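Local coordinates for aminoglycoside phosphotransferase (Mycobacterium smegmatis, PDB 6EF6), which phosphorylates (S)-1-amino-2-propanol as a kinase associated with the aminoacetone utilization microcompartment, at residues Glu140-Leu150 against Leu232-Ser242. Residues are numbered along the deposited sequence; the frame is centred on the assembly and turned at random. Where two conformers were deposited one is given.
Sequences ESLTLDDFQTL and LRLANLLVDSS. With ACT (acetate ion), chain F.
Leu234 pushes its forked end into a pocket formed by Leu142, the Thr143 carbonyl, Phe147 and Leu150. With CG beside its backbone N and anti to the carbonyl carbon (chi1 -69°), its two methyls take different surfaces: CD1 sits over one face of the Phe147 ring in a CH-pi contact, 4.1 Å from the ring centroid, while CD2 packs 3.7 Å from Leu150 CD2. The same phenyl ring is stacked with Trp281. Leu150, on the first turn of helix 147-163, uses its other branch for Leu237, CD1 lying 3.6 Å from Leu237 CD2. That same Leu237 methyl also meets Leu142 CD1, so one leucine bridges loop and helix. Leu142 turns its second methyl across Val239, CD2 to CG1 at 3.7 Å, the two side chains running roughly perpendicular.

Alongside these apolar contacts the backbones meet in a single antiparallel bridge, with Ser141 and Leu238 as a non-hydrogen-bonded pair. It is flanked by Val239 N to Glu140 O and Leu142 N to Leu237 O, both 3.0 Å; the second bond is nearly collinear with its carbonyl. The extended Glu140 side chain, CG anti to the backbone N (chi1 -171°), lays CG against Val239 CG2 at 3.5 Å, and a water joins its OE1 to the Val239 carbonyl.

Strand 237-239 pairs antiparallel with 248-250, whose Ile248 touches both Leu237 and Val239. Leu232 directly follows Asp231, which with Asp252 binds a sodium ion. A segment after Asp231 that leads into a short antiparallel strand pair packed against helix 147-163 is consistent with the position of the catalytic loop in protein kinases, and with the C-terminal lobe of the protein-kinase-like fold shared by aminoglycoside phosphotransferases.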
# COMPACT_ATOMS: atom_id res chain seq x y z
N GLU A 140 9.49 13.76 -2.31
CA GLU A 140 10.69 13.10 -1.82
C GLU A 140 10.31 12.01 -0.83
O GLU A 140 9.58 12.27 0.15
CB GLU A 140 11.67 14.09 -1.19
CG GLU A 140 13.01 13.47 -0.86
CD GLU A 140 14.01 14.48 -0.32
OE1 GLU A 140 13.71 15.70 -0.35
OE2 GLU A 140 15.10 14.05 0.13
N SER A 141 10.79 10.81 -1.10
CA SER A 141 10.48 9.64 -0.30
C SER A 141 11.76 8.87 0.02
O SER A 141 12.85 9.19 -0.45
CB SER A 141 9.55 8.69 -1.07
OG SER A 141 10.22 8.07 -2.18
N LEU A 142 11.63 7.83 0.84
CA LEU A 142 12.72 6.88 0.99
C LEU A 142 13.12 6.31 -0.38
O LEU A 142 12.32 6.25 -1.32
CB LEU A 142 12.26 5.73 1.89
CG LEU A 142 11.98 6.08 3.36
CD1 LEU A 142 11.70 4.82 4.16
CD2 LEU A 142 13.11 6.88 4.01
N THR A 143 14.37 5.85 -0.47
CA THR A 143 14.97 5.34 -1.70
C THR A 143 15.42 3.91 -1.49
O THR A 143 15.28 3.34 -0.41
CB THR A 143 16.17 6.20 -2.13
OG1 THR A 143 17.28 5.98 -1.24
CG2 THR A 143 15.81 7.71 -2.16
N LEU A 144 16.04 3.35 -2.51
CA LEU A 144 16.57 2.01 -2.41
C LEU A 144 17.67 1.87 -1.36
O LEU A 144 18.04 0.74 -1.04
CB LEU A 144 17.08 1.52 -3.77
CG LEU A 144 16.05 1.50 -4.88
CD1 LEU A 144 16.69 1.18 -6.23
CD2 LEU A 144 14.97 0.48 -4.63
N ASP A 145 18.23 2.98 -0.89
CA ASP A 145 19.20 2.97 0.19
C ASP A 145 18.57 2.87 1.56
O ASP A 145 19.31 2.86 2.56
CB ASP A 145 20.03 4.27 0.16
CG ASP A 145 20.89 4.43 -1.12
OD1 ASP A 145 21.27 3.41 -1.68
OD2 ASP A 145 21.18 5.57 -1.49
N ASP A 146 17.25 2.79 1.64
CA ASP A 146 16.50 2.99 2.89
C ASP A 146 15.58 1.84 3.26
O ASP A 146 14.69 2.02 4.10
CB ASP A 146 15.71 4.30 2.85
CG ASP A 146 16.57 5.50 2.59
OD1 ASP A 146 17.61 5.63 3.27
OD2 ASP A 146 16.17 6.30 1.71
N PHE A 147 15.82 0.65 2.74
CA PHE A 147 15.02 -0.50 3.14
C PHE A 147 15.02 -0.72 4.65
O PHE A 147 14.02 -1.20 5.20
CB PHE A 147 15.40 -1.79 2.41
CG PHE A 147 14.84 -1.84 1.00
CD1 PHE A 147 13.50 -2.19 0.83
CD2 PHE A 147 15.60 -1.52 -0.09
CE1 PHE A 147 12.95 -2.19 -0.42
CE2 PHE A 147 15.05 -1.56 -1.37
CZ PHE A 147 13.73 -1.90 -1.53
N GLN A 148 16.15 -0.52 5.32
CA GLN A 148 16.20 -0.73 6.76
C GLN A 148 15.23 0.18 7.49
O GLN A 148 14.55 -0.27 8.43
CB GLN A 148 17.63 -0.54 7.26
CG GLN A 148 17.75 -0.84 8.74
CD GLN A 148 19.18 -0.85 9.24
OE1 GLN A 148 20.15 -1.06 8.49
NE2 GLN A 148 19.33 -0.75 10.52
N THR A 149 15.19 1.46 7.15
CA THR A 149 14.28 2.40 7.78
C THR A 149 12.84 1.99 7.51
O THR A 149 12.00 2.02 8.42
CB THR A 149 14.55 3.79 7.21
OG1 THR A 149 15.91 4.13 7.52
CG2 THR A 149 13.66 4.85 7.81
N LEU A 150 12.55 1.52 6.30
CA LEU A 150 11.20 1.04 6.00
C LEU A 150 10.84 -0.15 6.87
O LEU A 150 9.72 -0.22 7.41
CB LEU A 150 11.13 0.72 4.50
CG LEU A 150 9.82 0.10 4.01
CD1 LEU A 150 8.63 1.01 4.28
CD2 LEU A 150 9.97 -0.14 2.49
N LEU A 232 3.12 -0.52 1.81
CA LEU A 232 4.33 0.07 2.38
C LEU A 232 5.52 -0.01 1.43
O LEU A 232 6.61 -0.50 1.75
CB LEU A 232 4.63 -0.58 3.72
CG LEU A 232 3.69 -0.18 4.86
CD1 LEU A 232 3.92 -1.06 6.10
CD2 LEU A 232 3.82 1.29 5.20
N ARG A 233 5.26 0.54 0.27
CA ARG A 233 6.29 0.85 -0.73
C ARG A 233 7.14 2.02 -0.27
O ARG A 233 6.66 2.90 0.44
CB ARG A 233 5.62 1.31 -2.01
CG ARG A 233 4.92 0.23 -2.70
CD ARG A 233 4.32 0.69 -4.01
NE ARG A 233 3.06 1.40 -3.83
CZ ARG A 233 2.85 2.69 -4.10
NH1 ARG A 233 3.82 3.47 -4.57
NH2 ARG A 233 1.64 3.23 -3.89
N LEU A 234 8.41 2.08 -0.73
CA LEU A 234 9.26 3.19 -0.36
C LEU A 234 8.63 4.54 -0.70
O LEU A 234 8.78 5.51 0.04
CB LEU A 234 10.61 3.03 -1.09
CG LEU A 234 11.51 1.87 -0.65
CD1 LEU A 234 12.54 1.55 -1.76
CD2 LEU A 234 12.23 2.15 0.62
N ALA A 235 7.91 4.61 -1.83
CA ALA A 235 7.31 5.85 -2.27
C ALA A 235 6.26 6.39 -1.32
O ALA A 235 5.94 7.57 -1.40
CB ALA A 235 6.63 5.62 -3.63
N ASN A 236 5.71 5.54 -0.43
CA ASN A 236 4.70 5.98 0.53
C ASN A 236 5.29 6.40 1.87
O ASN A 236 4.53 6.63 2.84
CB ASN A 236 3.65 4.88 0.71
CG ASN A 236 2.64 4.89 -0.40
OD1 ASN A 236 2.48 5.89 -1.11
ND2 ASN A 236 1.95 3.80 -0.59
N LEU A 237 6.61 6.55 2.00
CA LEU A 237 7.23 7.11 3.20
C LEU A 237 7.94 8.37 2.76
O LEU A 237 9.04 8.34 2.20
CB LEU A 237 8.17 6.09 3.86
CG LEU A 237 7.46 5.09 4.80
CD1 LEU A 237 6.61 4.09 4.03
CD2 LEU A 237 8.46 4.37 5.69
N LEU A 238 7.25 9.47 2.97
CA LEU A 238 7.73 10.79 2.56
C LEU A 238 8.71 11.35 3.58
O LEU A 238 8.57 11.14 4.79
CB LEU A 238 6.57 11.79 2.37
CG LEU A 238 5.58 11.38 1.28
CD1 LEU A 238 4.66 12.58 0.99
CD2 LEU A 238 6.21 10.89 -0.01
N VAL A 239 9.73 12.07 3.11
CA VAL A 239 10.78 12.57 4.00
C VAL A 239 10.98 14.06 3.83
O VAL A 239 10.80 14.61 2.75
CB VAL A 239 12.13 11.85 3.77
CG1 VAL A 239 11.99 10.41 4.05
CG2 VAL A 239 12.60 12.08 2.36
N ASP A 240 11.41 14.70 4.91
CA ASP A 240 11.81 16.11 4.87
C ASP A 240 13.31 16.30 4.68
O ASP A 240 13.77 17.45 4.71
CB ASP A 240 11.32 16.86 6.13
CG ASP A 240 12.05 16.44 7.40
OD1 ASP A 240 12.94 15.57 7.32
OD2 ASP A 240 11.73 17.00 8.48
N SER A 241 14.07 15.23 4.48
CA SER A 241 15.50 15.33 4.20
C SER A 241 15.91 14.12 3.37
O SER A 241 15.31 13.05 3.48
CB SER A 241 16.37 15.35 5.48
OG SER A 241 15.91 16.29 6.45
N SER A 242 16.95 14.29 2.55
CA SER A 242 17.53 13.17 1.82
C SER A 242 18.57 12.41 2.64
O SER A 242 18.95 11.30 2.26
CB SER A 242 18.16 13.63 0.50
OG SER A 242 17.47 14.73 -0.07
C ACT F . 16.56 7.26 8.38
O ACT F . 16.20 8.46 8.52
OXT ACT F . 16.60 6.57 7.32
CH3 ACT F . 17.02 6.51 9.66
O HOH W 1 11.95 16.76 1.38
O HOH W 2 17.40 8.63 1.35